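Long-range contacts in Two-component system sensor histidine kinase (Bacteroides thetaiotaomicron, PDB 3OTT), which probably senses saccharides through the extracellular part described here, two beta-propellers and a beta-sandwich, and passes the signal on by histidine phosphorylation to regulate transcription: residues I234-L239 and N279-I284; A21-C26 and G295-I300; H230-K235 and A247-G252; L191-L196 and I207-Y212; K224-F229 and Y254-D259. One frame throughout, in Å; residues are numbered along the deposited sequence.

Interaction 1: I234-L239 and N279-I284; sequences IKSLAL and NIIWNI
Lys235 lies alongside Trp282 and points the same way, its CD and CE coming obliquely to the six-membered ring of the indole while its CB touches the carbonyl of Ile281. From the root outward, CB of Lys235 rests 3.5 Å from Ile281 O, and CG has already drawn back from that oxygen. CD of Lys235 then reaches the indole, 3.7 Å from Trp282 CZ3. Lys235 CE stays close, 3.9 Å from Trp282 CZ3. The chain bends at its last torsion (chi4 -46°), which turns NZ away from the ring, to Ser233 and, weakly, Asp250. A lysine suits this place because its methylenes can pack on an aromatic while its charge is settled elsewhere. The indole is fixed in its turn: Ile280 CG2 sits over one face, and NE1 bonds to Asp297.

The two strands, 232-239 and 281-286, are the first strands of successive blades of a seven-bladed beta-propeller, and they run nearly parallel, 17° apart. Each carries a classic beta bulge, Lys235 and Ser236 opposite Gly248, Trp282 and Asn283 opposite Gly295. Between the strands the direct bond is made by a side chain: Ser236 OG donates to Ile281 O at 2.9 Å, arriving from above the carbonyl plane. A small hydroxyl fits well here, since Ser236 CB lies 3.6 Å from Asn283 CA. Farther along, apolar groups take over, with Ala238 CB meeting Ile284 CG2 at 3.5 Å, so tight that a small methyl is well suited to the position.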
# COMPACT_ATOMS: atom_id res chain seq x y z
N ILE B 234 9.97 -25.28 -24.11
CA ILE B 234 9.37 -24.09 -23.63
C ILE B 234 10.45 -23.03 -23.55
O ILE B 234 11.45 -23.21 -22.83
CB ILE B 234 8.79 -24.29 -22.27
CG1 ILE B 234 7.75 -25.41 -22.30
CG2 ILE B 234 8.13 -22.98 -21.75
CD1 ILE B 234 6.48 -24.98 -22.74
N LYS B 235 10.26 -21.93 -24.26
CA LYS B 235 11.24 -20.83 -24.31
C LYS B 235 10.87 -19.62 -23.46
O LYS B 235 11.73 -18.82 -23.08
CB LYS B 235 11.41 -20.35 -25.76
CG LYS B 235 11.64 -21.47 -26.72
CD LYS B 235 12.30 -21.01 -28.02
CE LYS B 235 13.11 -22.14 -28.71
NZ LYS B 235 14.03 -22.96 -27.78
N SER B 236 9.59 -19.43 -23.19
CA SER B 236 9.18 -18.22 -22.48
C SER B 236 7.86 -18.44 -21.79
O SER B 236 7.07 -19.26 -22.21
CB SER B 236 9.03 -17.07 -23.50
OG SER B 236 8.27 -17.53 -24.63
N LEU B 237 7.59 -17.67 -20.75
CA LEU B 237 6.40 -17.91 -19.89
C LEU B 237 5.96 -16.54 -19.45
O LEU B 237 6.81 -15.71 -19.17
CB LEU B 237 6.74 -18.76 -18.66
CG LEU B 237 7.31 -20.19 -18.84
CD1 LEU B 237 8.00 -20.81 -17.58
CD2 LEU B 237 6.19 -21.18 -19.34
N ALA B 238 4.64 -16.33 -19.38
CA ALA B 238 3.98 -15.17 -18.77
C ALA B 238 2.58 -15.60 -18.33
O ALA B 238 2.03 -16.62 -18.82
CB ALA B 238 3.83 -14.00 -19.82
N LEU B 239 1.98 -14.78 -17.49
CA LEU B 239 0.58 -14.87 -17.10
C LEU B 239 -0.24 -13.73 -17.67
O LEU B 239 0.19 -12.56 -17.59
CB LEU B 239 0.44 -14.74 -15.57
CG LEU B 239 1.11 -15.90 -14.79
CD1 LEU B 239 1.33 -15.45 -13.33
CD2 LEU B 239 0.27 -17.20 -14.88
N ASN B 279 6.06 -18.97 -35.30
CA ASN B 279 5.79 -20.08 -34.35
C ASN B 279 6.85 -20.14 -33.27
O ASN B 279 6.67 -20.83 -32.25
CB ASN B 279 5.71 -21.45 -35.09
CG ASN B 279 4.35 -21.70 -35.76
OD1 ASN B 279 3.35 -21.04 -35.44
ND2 ASN B 279 4.31 -22.62 -36.71
N ILE B 280 8.00 -19.49 -33.49
CA ILE B 280 9.01 -19.55 -32.50
C ILE B 280 8.91 -18.37 -31.57
O ILE B 280 9.27 -17.25 -31.96
CB ILE B 280 10.44 -19.67 -33.05
CG1 ILE B 280 10.63 -21.02 -33.78
CG2 ILE B 280 11.44 -19.59 -31.86
CD1 ILE B 280 11.64 -20.98 -34.97
N ILE B 281 8.49 -18.62 -30.32
CA ILE B 281 8.23 -17.51 -29.39
C ILE B 281 9.31 -17.33 -28.31
O ILE B 281 9.29 -18.04 -27.28
CB ILE B 281 6.83 -17.66 -28.74
CG1 ILE B 281 5.73 -17.61 -29.81
CG2 ILE B 281 6.54 -16.52 -27.75
CD1 ILE B 281 4.43 -18.28 -29.38
N TRP B 282 10.22 -16.38 -28.53
CA TRP B 282 11.37 -16.08 -27.63
C TRP B 282 11.00 -15.43 -26.33
O TRP B 282 11.68 -15.67 -25.36
CB TRP B 282 12.44 -15.20 -28.30
CG TRP B 282 13.06 -15.84 -29.52
CD1 TRP B 282 12.86 -15.49 -30.84
CD2 TRP B 282 13.89 -17.01 -29.54
NE1 TRP B 282 13.56 -16.32 -31.65
CE2 TRP B 282 14.20 -17.27 -30.88
CE3 TRP B 282 14.42 -17.84 -28.54
CZ2 TRP B 282 15.02 -18.32 -31.28
CZ3 TRP B 282 15.26 -18.93 -28.94
CH2 TRP B 282 15.54 -19.14 -30.30
N ASN B 283 9.95 -14.60 -26.30
CA ASN B 283 9.57 -13.85 -25.10
C ASN B 283 8.11 -13.45 -25.14
O ASN B 283 7.56 -13.15 -26.21
CB ASN B 283 10.47 -12.58 -24.91
CG ASN B 283 10.39 -12.00 -23.49
OD1 ASN B 283 9.67 -11.00 -23.23
ND2 ASN B 283 11.11 -12.64 -22.54
N ILE B 284 7.47 -13.46 -23.97
CA ILE B 284 6.10 -13.05 -23.83
C ILE B 284 6.12 -12.05 -22.71
O ILE B 284 6.67 -12.30 -21.61
CB ILE B 284 5.14 -14.26 -23.43
CG1 ILE B 284 5.23 -15.44 -24.42
CG2 ILE B 284 3.68 -13.81 -23.29
CD1 ILE B 284 4.38 -16.70 -23.95

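Interaction 2: A21-C26 and G295-I300; sequences ASVVSC and GTDYGI
A seam between two propeller blades is closed here by Ser22 and Val24, which bond through their backbones to the turn between strands 292-296 and 300-303. Ser22 O accepts from Gly299 N at 2.8 Å, in the carbonyl plane and nearly straight, with 167° at the hydrogen. The same oxygen, Ser22 O, lies 3.2 Å from Tyr298 CA, a CA-H...O contact. Two residues on, Val24 N donates to Thr296 O at 3.0 Å, so one carbonyl and one N-H of the incoming chain clasp the turn.

That turn is an ST turn. Thr296 OG1 accepts from Tyr298 N and donates to Gly299 O at 2.8 Å, a double duty that fits threonine, whose hydroxyl can do both while staying close to the backbone. Gly299 takes a backbone shape (phi 85°, psi -165°) in which a side chain would jam against the preceding carbonyl. In the propeller this joins the start of strand 24-29, the first strand of one blade, to the blade of strands 281-286, 292-296 and 300-303, which the N-terminal strand 13-15 completes.

The side chains around these bonds are mixed, Val24 and Ile300 buried and the others nearer the surface. Val24 sends CG2 across Ile300 at about a right angle, 3.8 Å from its CG1, while Val24 CG1 rests 3.7 Å from Gly295 CA; a side chain on Gly295 would run into that methyl. Val23 lies alongside Asp297 with both methyls near OD1, Val23 CG2 at 3.7 Å from Asp297 OD1, an oxygen whose hydrogen bond goes to Trp282. Tyr298 CD1 comes obliquely to Ser22 CB.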
# COMPACT_ATOMS: atom_id res chain seq x y z
N ALA B 21 16.17 -6.10 -38.70
CA ALA B 21 15.91 -6.79 -37.47
C ALA B 21 14.65 -7.63 -37.72
O ALA B 21 13.72 -7.19 -38.37
CB ALA B 21 15.69 -5.79 -36.38
N SER B 22 14.59 -8.85 -37.26
CA SER B 22 13.34 -9.57 -37.38
C SER B 22 13.09 -10.44 -36.18
O SER B 22 11.95 -10.80 -35.95
CB SER B 22 13.27 -10.36 -38.68
OG SER B 22 14.38 -11.22 -38.82
N VAL B 23 14.15 -10.71 -35.39
CA VAL B 23 14.07 -11.47 -34.14
C VAL B 23 13.92 -10.61 -32.87
O VAL B 23 14.81 -9.81 -32.54
CB VAL B 23 15.29 -12.47 -33.95
CG1 VAL B 23 15.08 -13.33 -32.75
CG2 VAL B 23 15.46 -13.39 -35.16
N VAL B 24 12.84 -10.80 -32.12
CA VAL B 24 12.63 -10.04 -30.90
C VAL B 24 12.87 -10.91 -29.69
O VAL B 24 12.27 -11.97 -29.55
CB VAL B 24 11.23 -9.43 -30.88
CG1 VAL B 24 10.83 -8.89 -29.51
CG2 VAL B 24 11.13 -8.37 -31.92
N SER B 25 13.70 -10.48 -28.76
CA SER B 25 14.02 -11.39 -27.69
C SER B 25 13.50 -10.96 -26.32
O SER B 25 13.61 -11.75 -25.39
CB SER B 25 15.53 -11.51 -27.61
OG SER B 25 15.99 -10.19 -27.33
N CYS B 26 13.05 -9.69 -26.18
CA CYS B 26 12.52 -9.16 -24.94
C CYS B 26 11.82 -7.82 -25.13
O CYS B 26 12.01 -7.15 -26.15
CB CYS B 26 13.62 -8.97 -23.91
SG CYS B 26 14.97 -7.98 -24.49
N GLY B 295 7.23 -11.91 -28.81
CA GLY B 295 8.42 -11.68 -29.62
C GLY B 295 8.90 -13.00 -30.19
O GLY B 295 9.21 -13.98 -29.42
N THR B 296 9.03 -12.99 -31.51
CA THR B 296 9.18 -14.18 -32.24
C THR B 296 10.39 -14.06 -33.16
O THR B 296 11.10 -13.05 -33.17
CB THR B 296 7.94 -14.48 -33.07
OG1 THR B 296 7.99 -13.65 -34.23
CG2 THR B 296 6.63 -14.18 -32.32
N ASP B 297 10.63 -15.16 -33.87
CA ASP B 297 11.68 -15.26 -34.80
C ASP B 297 11.37 -14.43 -36.06
O ASP B 297 12.24 -14.26 -36.88
CB ASP B 297 11.87 -16.73 -35.21
CG ASP B 297 13.31 -17.10 -35.33
OD1 ASP B 297 14.09 -16.71 -34.44
OD2 ASP B 297 13.68 -17.77 -36.31
N TYR B 298 10.16 -13.88 -36.17
CA TYR B 298 9.87 -12.94 -37.23
C TYR B 298 8.79 -11.91 -36.83
O TYR B 298 7.59 -12.11 -37.09
CB TYR B 298 9.57 -13.69 -38.55
CG TYR B 298 9.33 -12.77 -39.76
CD1 TYR B 298 10.35 -12.03 -40.33
CD2 TYR B 298 8.05 -12.66 -40.31
CE1 TYR B 298 10.10 -11.18 -41.40
CE2 TYR B 298 7.80 -11.85 -41.40
CZ TYR B 298 8.83 -11.11 -41.93
OH TYR B 298 8.56 -10.31 -42.99
N GLY B 299 9.21 -10.80 -36.23
CA GLY B 299 8.27 -9.76 -35.81
C GLY B 299 7.61 -10.00 -34.44
O GLY B 299 7.98 -10.93 -33.69
N ILE B 300 6.55 -9.25 -34.19
CA ILE B 300 5.86 -9.17 -32.92
C ILE B 300 4.40 -9.37 -33.19
O ILE B 300 3.85 -8.84 -34.13
CB ILE B 300 6.05 -7.75 -32.33
CG1 ILE B 300 7.45 -7.60 -31.81
CG2 ILE B 300 5.03 -7.39 -31.25
CD1 ILE B 300 7.92 -6.14 -31.74

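Interaction 3: H230-K235 and A247-G252; sequences HNNSIK and AGTDNG
Ile234 and Thr249 cross in the buried part of this contact, where Ile234 CD1 also reaches Ala247 CB at 3.8 Å. Branched and small apolar groups suit the interior here, packing together on one face of the sheet. The backbone is tight at the same end: Lys235 N donates to Gly248 O at 2.7 Å, nearly along the C=O axis.

Strands 232-239 and 245-249 form the inner hairpin of a propeller blade, but near the turn of the chain at His230 and Asn231 they diverge, and polar side chains bridge the wider gap. Ser233 OG, held between its own nitrogen and carbonyl carbon (chi1 48°), donates to Asp250 OD2 at 2.7 Å, meeting it on the syn side. Lys235 NZ approaches Asp250 OD2 only in a long ion pair of 3.7 Å, crossing the aspartate at about a right angle. Asn232 OD1 receives a weak bond from Asp250 N, 3.3 Å away and bent.

Next to this cluster, in which Asn232 and Ser233 are buried and Asp250 and Lys235 partly exposed, the second segment is stiffened by an ST turn: Thr249 OG1 accepts from Asn251 N at 2.7 Å and gives its proton to Gly252 O, which Thr249 N reaches from the opposite face. The solvent side is looser. Asn231 is exposed and reaches the other segment with little of its surface, and Asn251 CB lies 3.8 Å from Asn232 ND2.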
# COMPACT_ATOMS: atom_id res chain seq x y z
N HIS B 230 7.00 -33.64 -26.24
CA HIS B 230 8.21 -34.18 -26.88
C HIS B 230 8.65 -33.39 -28.12
O HIS B 230 7.78 -32.91 -28.89
CB HIS B 230 7.90 -35.59 -27.31
CG HIS B 230 9.05 -36.30 -27.91
ND1 HIS B 230 8.95 -37.01 -29.09
CD2 HIS B 230 10.34 -36.42 -27.51
CE1 HIS B 230 10.12 -37.55 -29.38
NE2 HIS B 230 10.98 -37.20 -28.43
N ASN B 231 9.96 -33.26 -28.33
CA ASN B 231 10.51 -32.44 -29.47
C ASN B 231 10.01 -30.96 -29.49
O ASN B 231 10.14 -30.27 -30.52
CB ASN B 231 10.25 -33.08 -30.85
CG ASN B 231 11.03 -34.40 -31.07
OD1 ASN B 231 12.10 -34.64 -30.48
ND2 ASN B 231 10.47 -35.27 -31.92
N ASN B 232 9.46 -30.49 -28.38
CA ASN B 232 9.13 -29.06 -28.28
C ASN B 232 9.87 -28.54 -27.05
O ASN B 232 10.20 -29.31 -26.17
CB ASN B 232 7.62 -28.86 -28.18
CG ASN B 232 7.12 -27.48 -28.73
OD1 ASN B 232 7.92 -26.57 -29.08
ND2 ASN B 232 5.78 -27.34 -28.81
N SER B 233 10.26 -27.29 -27.01
CA SER B 233 10.84 -26.76 -25.79
C SER B 233 10.09 -25.50 -25.41
O SER B 233 9.60 -24.77 -26.27
CB SER B 233 12.31 -26.44 -25.95
OG SER B 233 12.47 -25.69 -27.13
N ILE B 234 9.97 -25.28 -24.11
CA ILE B 234 9.37 -24.09 -23.63
C ILE B 234 10.45 -23.03 -23.55
O ILE B 234 11.45 -23.21 -22.83
CB ILE B 234 8.79 -24.29 -22.27
CG1 ILE B 234 7.75 -25.41 -22.30
CG2 ILE B 234 8.13 -22.98 -21.75
CD1 ILE B 234 6.48 -24.98 -22.74
N LYS B 235 10.26 -21.93 -24.26
CA LYS B 235 11.24 -20.83 -24.31
C LYS B 235 10.87 -19.62 -23.46
O LYS B 235 11.73 -18.82 -23.08
CB LYS B 235 11.41 -20.35 -25.76
CG LYS B 235 11.64 -21.47 -26.72
CD LYS B 235 12.30 -21.01 -28.02
CE LYS B 235 13.11 -22.14 -28.71
NZ LYS B 235 14.03 -22.96 -27.78
N ALA B 247 2.56 -20.14 -22.55
CA ALA B 247 3.86 -20.79 -22.73
C ALA B 247 4.30 -20.62 -24.17
O ALA B 247 3.56 -21.01 -25.09
CB ALA B 247 3.77 -22.29 -22.35
N GLY B 248 5.47 -20.03 -24.38
CA GLY B 248 5.98 -19.83 -25.75
C GLY B 248 6.96 -20.92 -26.11
O GLY B 248 7.88 -21.23 -25.36
N THR B 249 6.73 -21.55 -27.26
CA THR B 249 7.53 -22.70 -27.63
C THR B 249 8.20 -22.41 -28.96
O THR B 249 8.07 -21.34 -29.50
CB THR B 249 6.66 -24.01 -27.69
OG1 THR B 249 5.84 -24.01 -28.87
CG2 THR B 249 5.73 -24.14 -26.45
N ASP B 250 8.86 -23.40 -29.52
CA ASP B 250 9.19 -23.35 -30.90
C ASP B 250 8.10 -23.88 -31.80
O ASP B 250 8.33 -23.98 -33.01
CB ASP B 250 10.52 -24.01 -31.25
CG ASP B 250 10.77 -25.19 -30.44
OD1 ASP B 250 10.09 -26.21 -30.64
OD2 ASP B 250 11.69 -25.09 -29.62
N ASN B 251 6.93 -24.19 -31.28
CA ASN B 251 5.82 -24.56 -32.19
C ASN B 251 4.56 -23.89 -31.72
O ASN B 251 3.50 -24.53 -31.53
CB ASN B 251 5.68 -26.09 -32.36
CG ASN B 251 4.60 -26.50 -33.42
OD1 ASN B 251 4.49 -25.92 -34.51
ND2 ASN B 251 3.79 -27.55 -33.08
N GLY B 252 4.72 -22.58 -31.45
CA GLY B 252 3.60 -21.70 -31.16
C GLY B 252 3.36 -21.52 -29.68
O GLY B 252 4.20 -21.84 -28.86

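Interaction 4: L191-L196 and I207-Y212; sequences LFVNSL and IGTEGY
Val193, Leu196 and Ile207 make the apolar first shell: CG2 of Ile207 sits 3.9 Å from Val193 CG1, and Leu196 lies alongside with CD2 3.9 Å from Ile207 CG1. Thr209 continues this face. Its CG2 meets Leu191 CD2 at 3.9 Å, where the leucine, with CG anti to its nitrogen (chi1 -153°), crosses at about a right angle. Beta-branched residues suit these strands because they fill the face close to the backbone.

The strands are fastened by Gly208, whose N donates to Ser195 O at 2.8 Å. Its carbonyl accepts from Ser195 N at 3.3 Å and, weakly, from Asn194 N. Farther out, Thr209 OG1 donates to Tyr212 O at 2.9 Å, which ties the corner after Thr209 and keeps the methyl facing inward; a valine here would lack the hydroxyl and would probably leave Tyr212 O without its side-chain donor and the corner less firmly held. Phe214 of the third strand backs Leu191 and Ile207, and Asn194 ND2 bonds to Ile234 O in the following blade. With Asn194 and Ser195 both opposite Gly208, the arrangement is a classic beta bulge in the inner antiparallel hairpin of a four-stranded propeller blade.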
# COMPACT_ATOMS: atom_id res chain seq x y z
N LEU B 191 19.05 -31.56 -18.24
CA LEU B 191 17.84 -30.86 -18.50
C LEU B 191 18.04 -29.33 -18.56
O LEU B 191 18.23 -28.69 -17.54
CB LEU B 191 16.73 -31.30 -17.55
CG LEU B 191 15.35 -31.10 -18.16
CD1 LEU B 191 15.08 -31.94 -19.44
CD2 LEU B 191 14.31 -31.43 -17.08
N PHE B 192 17.99 -28.78 -19.77
CA PHE B 192 17.99 -27.31 -20.00
C PHE B 192 16.86 -26.68 -19.26
O PHE B 192 15.73 -27.02 -19.52
CB PHE B 192 17.64 -26.93 -21.47
CG PHE B 192 18.71 -27.17 -22.48
CD1 PHE B 192 19.48 -26.09 -22.96
CD2 PHE B 192 18.88 -28.45 -23.06
CE1 PHE B 192 20.49 -26.26 -23.96
CE2 PHE B 192 19.87 -28.67 -24.05
CZ PHE B 192 20.68 -27.56 -24.50
N VAL B 193 17.12 -25.67 -18.46
CA VAL B 193 15.99 -24.91 -17.97
C VAL B 193 16.01 -23.53 -18.60
O VAL B 193 16.78 -22.67 -18.17
CB VAL B 193 15.99 -24.80 -16.44
CG1 VAL B 193 14.95 -23.77 -15.98
CG2 VAL B 193 15.71 -26.17 -15.80
N ASN B 194 15.15 -23.33 -19.60
CA ASN B 194 15.13 -22.11 -20.39
C ASN B 194 14.35 -21.01 -19.75
O ASN B 194 14.55 -19.82 -20.09
CB ASN B 194 14.40 -22.28 -21.73
CG ASN B 194 14.91 -23.41 -22.55
OD1 ASN B 194 16.11 -23.54 -22.79
ND2 ASN B 194 13.98 -24.26 -23.01
N SER B 195 13.40 -21.36 -18.87
CA SER B 195 12.44 -20.31 -18.48
C SER B 195 11.77 -20.57 -17.13
O SER B 195 11.47 -21.75 -16.83
CB SER B 195 11.35 -20.19 -19.56
OG SER B 195 10.54 -19.09 -19.26
N LEU B 196 11.55 -19.49 -16.37
CA LEU B 196 11.05 -19.53 -15.02
C LEU B 196 10.04 -18.44 -14.82
O LEU B 196 10.24 -17.34 -15.31
CB LEU B 196 12.19 -19.34 -13.99
CG LEU B 196 13.27 -20.42 -13.89
CD1 LEU B 196 14.38 -20.05 -12.82
CD2 LEU B 196 12.63 -21.75 -13.59
N ILE B 207 8.30 -23.80 -14.62
CA ILE B 207 9.64 -24.17 -15.10
C ILE B 207 9.54 -24.77 -16.51
O ILE B 207 8.94 -25.81 -16.72
CB ILE B 207 10.29 -25.23 -14.17
CG1 ILE B 207 10.25 -24.73 -12.70
CG2 ILE B 207 11.75 -25.44 -14.57
CD1 ILE B 207 10.19 -25.84 -11.69
N GLY B 208 10.05 -24.07 -17.49
CA GLY B 208 10.01 -24.56 -18.87
C GLY B 208 11.36 -25.09 -19.29
O GLY B 208 12.40 -24.45 -19.10
N THR B 209 11.34 -26.27 -19.87
CA THR B 209 12.49 -27.02 -20.26
C THR B 209 12.27 -27.54 -21.69
O THR B 209 11.22 -27.32 -22.30
CB THR B 209 12.70 -28.26 -19.32
OG1 THR B 209 11.62 -29.19 -19.50
CG2 THR B 209 12.78 -27.89 -17.83
N GLU B 210 13.25 -28.23 -22.22
CA GLU B 210 13.04 -29.05 -23.36
C GLU B 210 12.21 -30.23 -22.93
O GLU B 210 12.67 -31.08 -22.16
CB GLU B 210 14.37 -29.55 -23.94
CG GLU B 210 14.19 -30.53 -25.14
CD GLU B 210 15.37 -30.52 -26.18
OE1 GLU B 210 16.24 -29.59 -26.15
OE2 GLU B 210 15.39 -31.45 -27.07
N GLY B 211 10.97 -30.29 -23.41
CA GLY B 211 10.14 -31.47 -23.27
C GLY B 211 9.03 -31.41 -22.22
O GLY B 211 8.13 -32.24 -22.24
N TYR B 212 9.09 -30.47 -21.29
CA TYR B 212 8.19 -30.49 -20.16
C TYR B 212 7.99 -29.09 -19.69
O TYR B 212 8.89 -28.25 -19.80
CB TYR B 212 8.83 -31.23 -18.99
CG TYR B 212 9.08 -32.68 -19.22
CD1 TYR B 212 10.29 -33.13 -19.74
CD2 TYR B 212 8.09 -33.62 -18.90
CE1 TYR B 212 10.52 -34.50 -19.97
CE2 TYR B 212 8.33 -35.00 -19.08
CZ TYR B 212 9.52 -35.42 -19.63
OH TYR B 212 9.74 -36.78 -19.77

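Interaction 5: K224-F229 and Y254-D259; sequences KQTEAF and YVYHND
Strands 224-229 and 254-256 run roughly antiparallel, 155° between their directions, but their axes stay 10.4 Å apart, too far for backbone pairing, so long side chains such as Lys224, Phe229 and Tyr254 must span the gap. Phe229 and Tyr254 slide past each other and stack face to face, with centroids 4.4 Å apart and planes at 26°. Phe229 CZ comes closest, 3.7 Å from Tyr254 CD2. The other face of the phenylalanine is covered by Glu227 CB, while Tyr254 also stacks with His265.

Strand 222-229 is the outermost of its blade and 252-256 the third of the next, so this contact joins two propeller blades near the rim. A classic beta bulge, Thr226 and Glu227 both opposite Leu213, turns these two neighbours toward Tyr256 together. Thr226 CG2, set anti to its nitrogen, reaches Tyr256 CE2 at 3.6 Å, and Glu227 OE2 comes to the ring edge, 3.5 Å from Tyr256 CD2.

At the exposed end Lys224 stretches to Asp259 in a salt bridge. Lys224 NZ meets Asp259 OD2 on the syn side at 2.9 Å and, weakly, Asp259 OD1 at 3.1 Å. Tyr256 OH donates to Asp259 OD2 from the anti side at 2.8 Å, so two donors grip one oxygen. A phenylalanine in place of Tyr256 would lack that hydroxyl, and the carboxylate of Asp259, left to Lys224, would probably be freer to turn.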
# COMPACT_ATOMS: atom_id res chain seq x y z
N LYS B 224 5.27 -31.04 -10.11
CA LYS B 224 4.24 -31.60 -10.95
C LYS B 224 4.71 -31.48 -12.40
O LYS B 224 5.21 -30.44 -12.82
CB LYS B 224 2.97 -30.82 -10.73
CG LYS B 224 1.74 -31.49 -11.23
CD LYS B 224 0.50 -30.59 -11.03
CE LYS B 224 -0.45 -30.80 -12.22
NZ LYS B 224 -1.55 -29.79 -12.30
N GLN B 225 4.57 -32.57 -13.14
CA GLN B 225 4.80 -32.60 -14.58
C GLN B 225 3.50 -32.20 -15.22
O GLN B 225 2.66 -33.06 -15.53
CB GLN B 225 5.16 -34.00 -15.02
CG GLN B 225 6.42 -34.16 -15.76
CD GLN B 225 6.57 -35.61 -16.20
OE1 GLN B 225 5.79 -36.11 -17.05
NE2 GLN B 225 7.54 -36.32 -15.59
N THR B 226 3.30 -30.90 -15.39
CA THR B 226 2.06 -30.37 -15.91
C THR B 226 1.81 -30.63 -17.41
O THR B 226 0.67 -30.84 -17.80
CB THR B 226 1.98 -28.85 -15.68
OG1 THR B 226 2.31 -28.57 -14.30
CG2 THR B 226 0.58 -28.33 -16.03
N GLU B 227 2.85 -30.59 -18.24
CA GLU B 227 2.70 -30.89 -19.66
C GLU B 227 3.98 -31.61 -20.14
O GLU B 227 5.06 -31.40 -19.59
CB GLU B 227 2.50 -29.62 -20.50
CG GLU B 227 1.39 -28.70 -20.06
CD GLU B 227 -0.01 -29.34 -20.21
OE1 GLU B 227 -0.19 -30.29 -21.02
OE2 GLU B 227 -0.94 -28.89 -19.49
N ALA B 228 3.84 -32.48 -21.14
CA ALA B 228 4.94 -33.21 -21.74
C ALA B 228 4.75 -33.03 -23.24
O ALA B 228 3.72 -33.40 -23.79
CB ALA B 228 4.92 -34.71 -21.30
N PHE B 229 5.69 -32.35 -23.87
CA PHE B 229 5.56 -31.95 -25.26
C PHE B 229 6.87 -32.38 -25.89
O PHE B 229 7.78 -31.55 -26.03
CB PHE B 229 5.56 -30.43 -25.36
CG PHE B 229 4.32 -29.74 -24.80
CD1 PHE B 229 3.07 -30.35 -24.81
CD2 PHE B 229 4.41 -28.43 -24.38
CE1 PHE B 229 1.91 -29.68 -24.33
CE2 PHE B 229 3.26 -27.75 -23.90
CZ PHE B 229 2.01 -28.39 -23.88
N TYR B 254 0.93 -21.93 -26.19
CA TYR B 254 0.02 -22.78 -25.46
C TYR B 254 -0.47 -21.95 -24.31
O TYR B 254 0.27 -21.13 -23.75
CB TYR B 254 0.68 -24.01 -24.92
CG TYR B 254 0.98 -25.04 -25.98
CD1 TYR B 254 2.10 -24.92 -26.77
CD2 TYR B 254 0.12 -26.15 -26.20
CE1 TYR B 254 2.42 -25.87 -27.70
CE2 TYR B 254 0.42 -27.11 -27.18
CZ TYR B 254 1.59 -26.96 -27.92
OH TYR B 254 1.95 -27.80 -28.95
N VAL B 255 -1.76 -22.12 -24.02
CA VAL B 255 -2.41 -21.35 -22.98
C VAL B 255 -3.03 -22.37 -22.01
O VAL B 255 -3.88 -23.16 -22.39
CB VAL B 255 -3.53 -20.39 -23.60
CG1 VAL B 255 -4.30 -19.67 -22.56
CG2 VAL B 255 -2.98 -19.40 -24.55
N TYR B 256 -2.62 -22.29 -20.74
CA TYR B 256 -3.05 -23.24 -19.69
C TYR B 256 -3.99 -22.52 -18.72
O TYR B 256 -3.67 -21.42 -18.17
CB TYR B 256 -1.79 -23.78 -18.94
CG TYR B 256 -2.13 -24.66 -17.72
CD1 TYR B 256 -2.36 -24.07 -16.50
CD2 TYR B 256 -2.31 -26.08 -17.84
CE1 TYR B 256 -2.69 -24.84 -15.36
CE2 TYR B 256 -2.67 -26.84 -16.72
CZ TYR B 256 -2.85 -26.20 -15.49
OH TYR B 256 -3.19 -26.86 -14.36
N HIS B 257 -5.11 -23.15 -18.45
CA HIS B 257 -6.07 -22.56 -17.53
C HIS B 257 -6.14 -23.45 -16.30
O HIS B 257 -5.69 -23.01 -15.23
CB HIS B 257 -7.44 -22.32 -18.21
CG HIS B 257 -8.54 -21.95 -17.24
ND1 HIS B 257 -8.56 -20.76 -16.54
CD2 HIS B 257 -9.65 -22.63 -16.88
CE1 HIS B 257 -9.63 -20.72 -15.77
NE2 HIS B 257 -10.32 -21.83 -15.97
N ASN B 258 -6.63 -24.69 -16.43
CA ASN B 258 -6.48 -25.70 -15.37
C ASN B 258 -6.32 -27.13 -15.99
O ASN B 258 -6.32 -27.27 -17.23
CB ASN B 258 -7.60 -25.61 -14.29
CG ASN B 258 -8.99 -25.82 -14.85
OD1 ASN B 258 -9.15 -26.51 -15.86
ND2 ASN B 258 -10.00 -25.20 -14.23
N ASP B 259 -6.19 -28.16 -15.15
CA ASP B 259 -6.05 -29.55 -15.66
C ASP B 259 -7.25 -30.05 -16.42
O ASP B 259 -7.09 -30.93 -17.28
CB ASP B 259 -5.79 -30.59 -14.54
CG ASP B 259 -4.35 -30.55 -14.02
OD1 ASP B 259 -3.93 -31.49 -13.31
OD2 ASP B 259 -3.63 -29.59 -14.32

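How the interactions relate
Interactions 3 and 4 are the buried ones, each within the inner hairpin of a single blade, combining backbone bonds with apolar faces and an inward-facing threonine, interaction 3 adding a serine-aspartate-lysine cluster. Interactions 1, 2 and 5 join different blades. Interactions 1 and 3 share strand 232-239, interaction 3 pairing it with its sheet neighbour and interaction 1 packing it against the next blade, Lys235 serving both; Asn194 of interaction 4 binds the carbonyl of Ile234 there. Interactions 1 and 2 meet through Trp282 and Asp297. Interaction 5, at the surface, spans a wide gap by salt bridge and ring stack, whereas interaction 1 joins a serine hydroxyl bond to lysine-indole and alanine-isoleucine packing, and interaction 2 bonds backbone to backbone.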